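Local atomic coordinates of MarR-family transcriptional regulator (Bordetella bronchiseptica, PDB entry 6PCO), a protein that probably binds DNA as a MarR-family transcription factor, a Bordetella regulator of biofilm formation whose DNA binding is regulated by 6-hydroxynicotinic acid. Residues Gln71-Asp76 against Ala156-Gln161; Ser77-Ala82 against Lys120-Leu125; Ala89-Gly94 against Ala147-Met152. All blocks are in the same frame, centred on the assembly; numbering follows the deposited sequence.

The three contacts illustrate how a MarR-type fold ties its dimerisation helices to its winged-helix part. Along the chain, contact 1 spans the other two: its first segment takes in the end of helix 55-73 and the turn after it and leads directly into the first segment of contact 2, while its second lies on helix 143-164. Contacts 2 and 3 alternate in sequence and share helix 81-93. Their centres lie about 12 Å apart, and each lies about 15 Å from the centre of contact 1. Contacts 1 and 3 use successive parts of helix 143-164, the helix that also carries the pocket residue Thr160. Asp76 of contact 1 and Arg122 of contact 2 link the first two through a salt bridge.

Contact 1 (Gln71-Asp76 against Ala156-Gln161); sequences QQTIPD and AEQITQ. With BU1 (1,4-butanediol), chain E.
Thr73 and Ile74 meet Ile159 in a small, mainly apolar contact between the C-terminal end of helix 55-73 and the C-terminal half of helix 143-164. Only 178 Å² is buried, and Ile159 takes most of the contact, with Gln158 at the margin. Thr73 lies on the last turn of its helix, with its CA atom 6.6 Å from the CA atom of Ile159. Its hydroxyl is turned back to its own helix, where OG1 bonds to the carbonyl oxygen of Ile69; a chi1 of 60° sets it between the backbone N and the carbonyl carbon. The two side chains cross obliquely, and the apparent shortness of their approach is doubtful at this resolution. On the outer side, the methyl CG2 of Thr73 lies 4.2 Å from NE2 of Gln158, at the more exposed margin.

Ile74 follows as the chain leaves the helix. Its terminal methyl CD1 comes end to end with CD1 of Ile159 at 4.4 Å, a loose apolar touch. Met152, two turns earlier on helix 143-164, packs against Ile74 as well, while His66, Ile69 and Phe70 of helix 55-73 pack against Ile159.

The two branches of Ile159 serve different neighbours. CG1 leads towards Thr73 and Ile74, whereas CG2 lies 4.1 Å from C1 of the bound 1,4-butanediol. The next residue, Thr160, belongs to the pocket of that diol, although the detailed position of its hydroxyl is uncertain. His66 and, from the second subunit, Arg60 and Gly56 hydrogen-bond the diol. Apolar contact between the first helix and the long helix 143-164, beside a small-molecule pocket formed by both subunits, is consistent with the dimerisation region of the MarR fold.

Contact 2 (Ser77-Ala82 against Lys120-Leu125); sequences SKLTAA and KARKLL
Arg122, just past the end of helix 109-121, reaches across to Lys78 and Leu79 in the turn before helix 81-93. Its guanidinium is the centre of the contact. NH1 lies 3.3 Å from CB of Lys78, and the CD atom of the same lysine rests 3.9 Å above one face of the group, offset towards its rim. Lys78 extends past the arginine along its aliphatic part, leaving NZ 4.7 Å from NE of Arg122, a proximity of like charges that is probably eased by the neighbouring acid. That acid is Asp76, whose OD2 forms a salt bridge with NH2 of Arg122 while OD1 accepts a hydrogen bond from the backbone N of Lys78. A bend at chi3 (59°) turns the arginine head into this position. The Leu79 side chain crosses that of Arg122 at about a right angle, with CD1 4.2 Å from NH1.

Lys123 then takes a positive phi of 60° as the C-prime residue of a Schellman motif: its N bonds to the carbonyl oxygen of Lys120, and N of Leu124 to that of Leu119. This reversal ends the helix that, in MarR proteins, is the DNA-recognition helix, and turns the chain towards the strands of the wing.

Leu124 places CD1 over the centre of the opposite guanidinium face, 3.9 Å above its plane, and so sandwiches the group between two aliphatic chains. The same methyl also touches Leu148 of helix 143-164. Leu125 opens strand 125-129 and packs on Ile116 and Leu119.

Contact 3 (Ala89-Gly94 against Ala147-Met152); sequences ALRDQG and ALVEEM
Arg91 and Glu150 form a salt bridge between helix 81-93 and helix 143-164, an example of two helices joined by charge at an exposed margin and by apolar contact beneath. One carboxylate oxygen receives both donors: NE of Arg91 bonds to OE2 of Glu150 at 3.0 Å, and NH2 makes a weak bond to the same OE2 at 3.2 Å. Both bonds are well short of straight, as expected when two neighbouring N-H groups share one acceptor. OE2 lies at the guanidinium edge, close to its plane, yet it is approached on its anti side and from outside the carboxylate plane. The two flat groups are steeply turned against each other, 68° apart, rather than forming the coplanar, two-hydrogen-bond side-on pairing. Arg146 brings a like charge close to NH1 of Arg91, which Glu150 may partly offset.

Below the charges, the arginine stem does the packing. With CG anti to the backbone N (chi1 177°), the chain leads out towards helix 143-164 and then bends at chi2, which brings its head to the glutamate. CG of Arg91 lies 4.0 Å from CG1 of Val149, and CB lies slightly farther from the same methyl. Glu150 also bends at chi2, reaching back towards the arginine.

Val149 also rests on Leu87 of helix 81-93, so the interface continues one turn inward. Leu90 and the Arg91 side chain touch Leu141, and Phe51 of the second subunit packs on Ala89 and Asp92, so helix 81-93 also meets the wing strand 137-141 and the dimer partner.

Contact 1 (Gln71-Asp76 against Ala156-Gln161)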
loop_
_atom_site.group_PDB
_atom_site.type_symbol
_atom_site.label_atom_id
_atom_site.label_comp_id
_atom_site.label_asym_id
_atom_site.label_seq_id
_atom_site.Cartn_x
_atom_site.Cartn_y
_atom_site.Cartn_z
ATOM N N GLN A 71 13.192 -3.271 0.299
ATOM C CA GLN A 71 13.690 -4.404 -0.516
ATOM C C GLN A 71 15.194 -4.268 -0.794
ATOM O O GLN A 71 15.923 -5.259 -0.780
ATOM C CB GLN A 71 12.909 -4.488 -1.827
ATOM C CG GLN A 71 11.508 -5.051 -1.641
ATOM C CD GLN A 71 10.669 -5.010 -2.895
ATOM O OE1 GLN A 71 10.666 -4.026 -3.631
ATOM N NE2 GLN A 71 9.947 -6.093 -3.140
ATOM N N GLN A 72 15.630 -3.032 -1.058
ATOM C CA GLN A 72 17.013 -2.704 -1.302
ATOM C C GLN A 72 17.866 -2.938 -0.038
ATOM O O GLN A 72 18.949 -3.482 -0.142
ATOM C CB GLN A 72 17.118 -1.271 -1.827
ATOM C CG GLN A 72 16.604 -1.123 -3.255
ATOM C CD GLN A 72 16.977 0.210 -3.858
ATOM O OE1 GLN A 72 18.136 0.614 -3.830
ATOM N NE2 GLN A 72 15.995 0.906 -4.412
ATOM N N THR A 73 17.375 -2.567 1.150
ATOM C CA THR A 73 18.224 -2.582 2.373
ATOM C C THR A 73 18.077 -3.881 3.200
ATOM O O THR A 73 18.992 -4.220 3.939
ATOM C CB THR A 73 18.013 -1.308 3.206
ATOM O OG1 THR A 73 16.659 -1.205 3.612
ATOM C CG2 THR A 73 18.310 -0.054 2.421
ATOM N N ILE A 74 16.965 -4.616 3.100
ATOM C CA ILE A 74 16.810 -5.831 3.920
ATOM C C ILE A 74 17.775 -6.907 3.415
ATOM O O ILE A 74 17.786 -7.203 2.226
ATOM C CB ILE A 74 15.345 -6.324 3.969
ATOM C CG1 ILE A 74 15.112 -7.217 5.189
ATOM C CG2 ILE A 74 14.899 -7.011 2.679
ATOM C CD1 ILE A 74 14.935 -6.444 6.477
ATOM N N PRO A 75 18.632 -7.495 4.287
ATOM C CA PRO A 75 19.564 -8.561 3.893
ATOM C C PRO A 75 18.896 -9.828 3.331
ATOM O O PRO A 75 19.203 -10.248 2.209
ATOM C CB PRO A 75 20.292 -8.944 5.197
ATOM C CG PRO A 75 20.100 -7.759 6.123
ATOM C CD PRO A 75 18.794 -7.119 5.701
ATOM N N ASP A 76 17.991 -10.417 4.127
ATOM C CA ASP A 76 17.180 -11.565 3.734
ATOM C C ASP A 76 16.197 -11.138 2.638
ATOM O O ASP A 76 15.185 -10.484 2.910
ATOM C CB ASP A 76 16.412 -12.162 4.914
ATOM C CG ASP A 76 15.593 -13.383 4.528
ATOM O OD1 ASP A 76 15.309 -13.554 3.326
ATOM O OD2 ASP A 76 15.257 -14.164 5.424
ATOM N N ALA A 156 15.789 -2.578 9.721
ATOM C CA ALA A 156 14.487 -1.955 9.803
ATOM C C ALA A 156 14.658 -0.483 10.183
ATOM O O ALA A 156 13.993 0.386 9.614
ATOM C CB ALA A 156 13.629 -2.695 10.794
ATOM N N GLU A 157 15.563 -0.225 11.136
ATOM C CA GLU A 157 15.804 1.121 11.683
ATOM C C GLU A 157 16.388 1.996 10.576
ATOM O O GLU A 157 15.948 3.104 10.364
ATOM C CB GLU A 157 16.698 1.068 12.929
ATOM C CG GLU A 157 15.913 0.968 14.235
ATOM C CD GLU A 157 16.593 0.284 15.422
ATOM O OE1 GLU A 157 17.846 0.223 15.444
ATOM O OE2 GLU A 157 15.861 -0.200 16.332
ATOM N N GLN A 158 17.362 1.453 9.855
ATOM C CA GLN A 158 17.927 2.099 8.677
ATOM C C GLN A 158 16.812 2.393 7.662
ATOM O O GLN A 158 16.619 3.526 7.249
ATOM C CB GLN A 158 19.007 1.194 8.092
ATOM C CG GLN A 158 20.124 1.954 7.402
ATOM C CD GLN A 158 21.092 0.977 6.782
ATOM O OE1 GLN A 158 21.815 0.260 7.479
ATOM N NE2 GLN A 158 21.080 0.913 5.457
ATOM N N ILE A 159 16.032 1.369 7.296
ATOM C CA ILE A 159 14.913 1.563 6.374
ATOM C C ILE A 159 14.077 2.778 6.805
ATOM O O ILE A 159 13.785 3.663 5.981
ATOM C CB ILE A 159 14.060 0.290 6.241
ATOM C CG1 ILE A 159 14.826 -0.796 5.485
ATOM C CG2 ILE A 159 12.724 0.600 5.573
ATOM C CD1 ILE A 159 14.306 -2.191 5.702
ATOM N N THR A 160 13.674 2.815 8.078
ATOM C CA THR A 160 12.905 3.955 8.609
ATOM C C THR A 160 13.635 5.268 8.300
ATOM O O THR A 160 13.011 6.199 7.780
ATOM C CB THR A 160 12.663 3.833 10.114
ATOM O OG1 THR A 160 11.783 2.736 10.333
ATOM C CG2 THR A 160 12.057 5.075 10.723
ATOM N N GLN A 161 14.941 5.322 8.610
ATOM C CA GLN A 161 15.762 6.513 8.369
ATOM C C GLN A 161 15.717 6.906 6.889
ATOM O O GLN A 161 15.426 8.060 6.566
ATOM C CB GLN A 161 17.211 6.303 8.810
ATOM C CG GLN A 161 17.403 6.236 10.320
ATOM C CD GLN A 161 16.721 7.373 11.042
ATOM O OE1 GLN A 161 16.971 8.553 10.780
ATOM N NE2 GLN A 161 15.816 7.024 11.943
HETATM C C1 BU1 E . 10.002 1.203 8.647
HETATM C C2 BU1 E . 8.754 0.304 8.695
HETATM C C3 BU1 E . 8.945 -1.076 8.059
HETATM C C4 BU1 E . 7.570 -1.741 7.869
HETATM O O5 BU1 E . 9.682 2.619 8.508
HETATM O O6 BU1 E . 7.094 -1.741 6.501
#

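Contact 2 (Ser77-Ala82 against Lys120-Leu125)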
loop_
_atom_site.group_PDB
_atom_site.type_symbol
_atom_site.label_atom_id
_atom_site.label_comp_id
_atom_site.label_asym_id
_atom_site.label_seq_id
_atom_site.Cartn_x
_atom_site.Cartn_y
_atom_site.Cartn_z
ATOM N N SER A 77 16.492 -11.555 1.405
ATOM C CA SER A 77 15.778 -11.095 0.222
ATOM C C SER A 77 14.441 -11.841 0.051
ATOM O O SER A 77 13.591 -11.387 -0.709
ATOM C CB SER A 77 16.667 -11.208 -0.995
ATOM O OG SER A 77 17.912 -10.554 -0.765
ATOM N N LYS A 78 14.256 -12.965 0.766
ATOM C CA LYS A 78 13.010 -13.760 0.721
ATOM C C LYS A 78 11.893 -13.045 1.495
ATOM O O LYS A 78 10.700 -13.243 1.203
ATOM C CB LYS A 78 13.220 -15.157 1.313
ATOM C CG LYS A 78 13.878 -16.172 0.389
ATOM C CD LYS A 78 14.332 -17.425 1.113
ATOM C CE LYS A 78 14.352 -18.668 0.246
ATOM N NZ LYS A 78 14.803 -19.866 0.999
ATOM N N LEU A 79 12.302 -12.205 2.457
ATOM C CA LEU A 79 11.427 -11.586 3.439
ATOM C C LEU A 79 10.761 -10.337 2.852
ATOM O O LEU A 79 11.441 -9.455 2.399
ATOM C CB LEU A 79 12.281 -11.223 4.654
ATOM C CG LEU A 79 11.523 -10.991 5.959
ATOM C CD1 LEU A 79 10.934 -12.295 6.495
ATOM C CD2 LEU A 79 12.435 -10.347 6.998
ATOM N N THR A 80 9.425 -10.274 2.891
ATOM C CA THR A 80 8.662 -9.082 2.450
ATOM C C THR A 80 8.374 -8.163 3.643
ATOM O O THR A 80 8.432 -8.586 4.784
ATOM C CB THR A 80 7.358 -9.488 1.758
ATOM O OG1 THR A 80 6.434 -10.039 2.699
ATOM C CG2 THR A 80 7.595 -10.494 0.652
ATOM N N ALA A 81 8.089 -6.894 3.342
ATOM C CA ALA A 81 7.658 -5.880 4.322
ATOM C C ALA A 81 6.498 -6.404 5.177
ATOM O O ALA A 81 6.517 -6.277 6.404
ATOM C CB ALA A 81 7.286 -4.599 3.618
ATOM N N ALA A 82 5.517 -7.033 4.532
ATOM C CA ALA A 82 4.361 -7.616 5.240
ATOM C C ALA A 82 4.819 -8.783 6.132
ATOM O O ALA A 82 4.447 -8.887 7.291
ATOM C CB ALA A 82 3.301 -8.031 4.248
ATOM N N LYS A 120 5.244 -20.196 7.689
ATOM C CA LYS A 120 5.131 -21.626 8.082
ATOM C C LYS A 120 6.160 -22.469 7.298
ATOM O O LYS A 120 6.843 -23.314 7.858
ATOM C CB LYS A 120 3.707 -22.166 7.902
ATOM N N ALA A 121 6.303 -22.202 6.000
ATOM C CA ALA A 121 7.185 -22.994 5.124
ATOM C C ALA A 121 8.653 -22.864 5.567
ATOM O O ALA A 121 9.357 -23.843 5.686
ATOM C CB ALA A 121 6.984 -22.588 3.678
ATOM N N ARG A 122 9.106 -21.646 5.852
ATOM C CA ARG A 122 10.482 -21.426 6.265
ATOM C C ARG A 122 10.663 -21.758 7.756
ATOM O O ARG A 122 11.711 -21.458 8.313
ATOM C CB ARG A 122 10.887 -19.980 5.965
ATOM C CG ARG A 122 10.848 -19.600 4.490
ATOM C CD ARG A 122 11.275 -18.158 4.211
ATOM N NE ARG A 122 12.633 -17.913 4.683
ATOM C CZ ARG A 122 13.165 -16.725 4.925
ATOM N NH1 ARG A 122 12.562 -15.615 4.525
ATOM N NH2 ARG A 122 14.311 -16.656 5.571
ATOM N N LYS A 123 9.650 -22.351 8.406
ATOM C CA LYS A 123 9.721 -22.763 9.825
ATOM C C LYS A 123 9.986 -21.575 10.768
ATOM O O LYS A 123 10.494 -21.779 11.866
ATOM C CB LYS A 123 10.837 -23.790 10.019
ATOM C CG LYS A 123 10.605 -25.132 9.343
ATOM C CD LYS A 123 9.880 -26.138 10.215
ATOM C CE LYS A 123 10.167 -27.570 9.812
ATOM N NZ LYS A 123 9.681 -27.858 8.442
ATOM N N LEU A 124 9.611 -20.352 10.362
ATOM C CA LEU A 124 9.829 -19.139 11.153
ATOM C C LEU A 124 8.667 -18.891 12.131
ATOM O O LEU A 124 8.810 -18.109 13.083
ATOM C CB LEU A 124 9.987 -17.953 10.208
ATOM C CG LEU A 124 11.202 -17.999 9.281
ATOM C CD1 LEU A 124 11.125 -16.850 8.284
ATOM C CD2 LEU A 124 12.521 -17.957 10.050
ATOM N N LEU A 125 7.515 -19.532 11.899
ATOM C CA LEU A 125 6.432 -19.543 12.886
ATOM C C LEU A 125 5.819 -20.943 12.922
ATOM O O LEU A 125 5.856 -21.643 11.931
ATOM C CB LEU A 125 5.383 -18.466 12.568
ATOM C CG LEU A 125 4.714 -18.540 11.196
ATOM C CD1 LEU A 125 3.661 -19.635 11.135
ATOM C CD2 LEU A 125 4.080 -17.207 10.842
#

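Contact 3 (Ala89-Gly94 against Ala147-Met152)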
loop_
_atom_site.group_PDB
_atom_site.type_symbol
_atom_site.label_atom_id
_atom_site.label_comp_id
_atom_site.label_asym_id
_atom_site.label_seq_id
_atom_site.Cartn_x
_atom_site.Cartn_y
_atom_site.Cartn_z
ATOM N N ALA A 89 4.845 -8.373 14.950
ATOM C CA ALA A 89 3.627 -8.450 15.754
ATOM C C ALA A 89 3.679 -9.686 16.675
ATOM O O ALA A 89 3.200 -9.609 17.790
ATOM C CB ALA A 89 2.390 -8.431 14.881
ATOM N N LEU A 90 4.246 -10.811 16.214
ATOM C CA LEU A 90 4.272 -12.025 17.025
ATOM C C LEU A 90 5.287 -11.874 18.164
ATOM O O LEU A 90 5.048 -12.331 19.274
ATOM C CB LEU A 90 4.595 -13.232 16.143
ATOM C CG LEU A 90 3.516 -13.580 15.123
ATOM C CD1 LEU A 90 3.940 -14.776 14.304
ATOM C CD2 LEU A 90 2.180 -13.866 15.789
ATOM N N ARG A 91 6.406 -11.217 17.859
ATOM C CA ARG A 91 7.410 -10.829 18.835
ATOM C C ARG A 91 6.764 -9.997 19.958
ATOM O O ARG A 91 6.987 -10.274 21.100
ATOM C CB ARG A 91 8.533 -10.065 18.119
ATOM C CG ARG A 91 9.640 -9.531 19.019
ATOM C CD ARG A 91 10.336 -10.670 19.722
ATOM N NE ARG A 91 11.571 -10.282 20.384
ATOM C CZ ARG A 91 12.129 -10.960 21.384
ATOM N NH1 ARG A 91 11.438 -11.885 22.032
ATOM N NH2 ARG A 91 13.384 -10.719 21.722
ATOM N N ASP A 92 5.970 -8.975 19.610
ATOM C CA ASP A 92 5.376 -8.029 20.582
ATOM C C ASP A 92 4.169 -8.643 21.322
ATOM O O ASP A 92 3.944 -8.282 22.461
ATOM C CB ASP A 92 4.989 -6.703 19.913
ATOM C CG ASP A 92 6.155 -5.869 19.375
ATOM O OD1 ASP A 92 7.324 -6.228 19.636
ATOM O OD2 ASP A 92 5.887 -4.861 18.681
ATOM N N GLN A 93 3.430 -9.579 20.707
ATOM C CA GLN A 93 2.101 -10.073 21.204
ATOM C C GLN A 93 2.113 -11.515 21.742
ATOM O O GLN A 93 1.161 -11.927 22.391
ATOM C CB GLN A 93 1.059 -10.114 20.080
ATOM C CG GLN A 93 0.668 -8.756 19.529
ATOM C CD GLN A 93 0.184 -7.881 20.649
ATOM O OE1 GLN A 93 0.739 -6.818 20.907
ATOM N NE2 GLN A 93 -0.806 -8.373 21.376
ATOM N N GLY A 94 3.112 -12.316 21.387
ATOM C CA GLY A 94 3.064 -13.732 21.666
ATOM C C GLY A 94 2.006 -14.413 20.824
ATOM O O GLY A 94 1.744 -14.013 19.691
ATOM N N ALA A 147 14.954 -15.069 16.257
ATOM C CA ALA A 147 16.327 -14.658 15.917
ATOM C C ALA A 147 16.299 -13.686 14.723
ATOM O O ALA A 147 16.866 -12.595 14.780
ATOM C CB ALA A 147 17.172 -15.872 15.651
ATOM N N LEU A 148 15.567 -14.069 13.674
ATOM C CA LEU A 148 15.490 -13.319 12.440
ATOM C C LEU A 148 14.916 -11.912 12.689
ATOM O O LEU A 148 15.451 -10.939 12.179
ATOM C CB LEU A 148 14.661 -14.129 11.438
ATOM C CG LEU A 148 14.388 -13.451 10.093
ATOM C CD1 LEU A 148 15.665 -13.181 9.309
ATOM C CD2 LEU A 148 13.422 -14.285 9.268
ATOM N N VAL A 149 13.839 -11.801 13.474
ATOM C CA VAL A 149 13.293 -10.497 13.886
ATOM C C VAL A 149 14.411 -9.635 14.493
ATOM O O VAL A 149 14.550 -8.487 14.131
ATOM C CB VAL A 149 12.146 -10.670 14.899
ATOM C CG1 VAL A 149 11.791 -9.371 15.613
ATOM C CG2 VAL A 149 10.919 -11.262 14.250
ATOM N N GLU A 150 15.158 -10.202 15.450
ATOM C CA GLU A 150 16.238 -9.516 16.152
ATOM C C GLU A 150 17.358 -9.136 15.163
ATOM O O GLU A 150 17.809 -7.999 15.182
ATOM C CB GLU A 150 16.734 -10.367 17.327
ATOM C CG GLU A 150 15.754 -10.430 18.507
ATOM C CD GLU A 150 15.158 -9.106 18.995
ATOM O OE1 GLU A 150 15.935 -8.174 19.320
ATOM O OE2 GLU A 150 13.907 -8.998 19.051
ATOM N N GLU A 151 17.764 -10.062 14.276
ATOM C CA GLU A 151 18.734 -9.791 13.208
ATOM C C GLU A 151 18.327 -8.606 12.309
ATOM O O GLU A 151 19.196 -7.853 11.831
ATOM C CB GLU A 151 18.916 -11.002 12.296
ATOM C CG GLU A 151 19.672 -12.155 12.922
ATOM C CD GLU A 151 20.977 -11.745 13.567
ATOM O OE1 GLU A 151 21.766 -11.053 12.882
ATOM O OE2 GLU A 151 21.185 -12.090 14.761
ATOM N N MET A 152 17.025 -8.440 12.035
ATOM C CA MET A 152 16.581 -7.463 11.030
ATOM C C MET A 152 16.359 -6.065 11.639
ATOM O O MET A 152 16.200 -5.081 10.893
ATOM C CB MET A 152 15.307 -7.946 10.338
ATOM C CG MET A 152 15.520 -9.179 9.467
ATOM S SD MET A 152 16.730 -9.013 8.119
ATOM C CE MET A 152 18.149 -9.867 8.803
#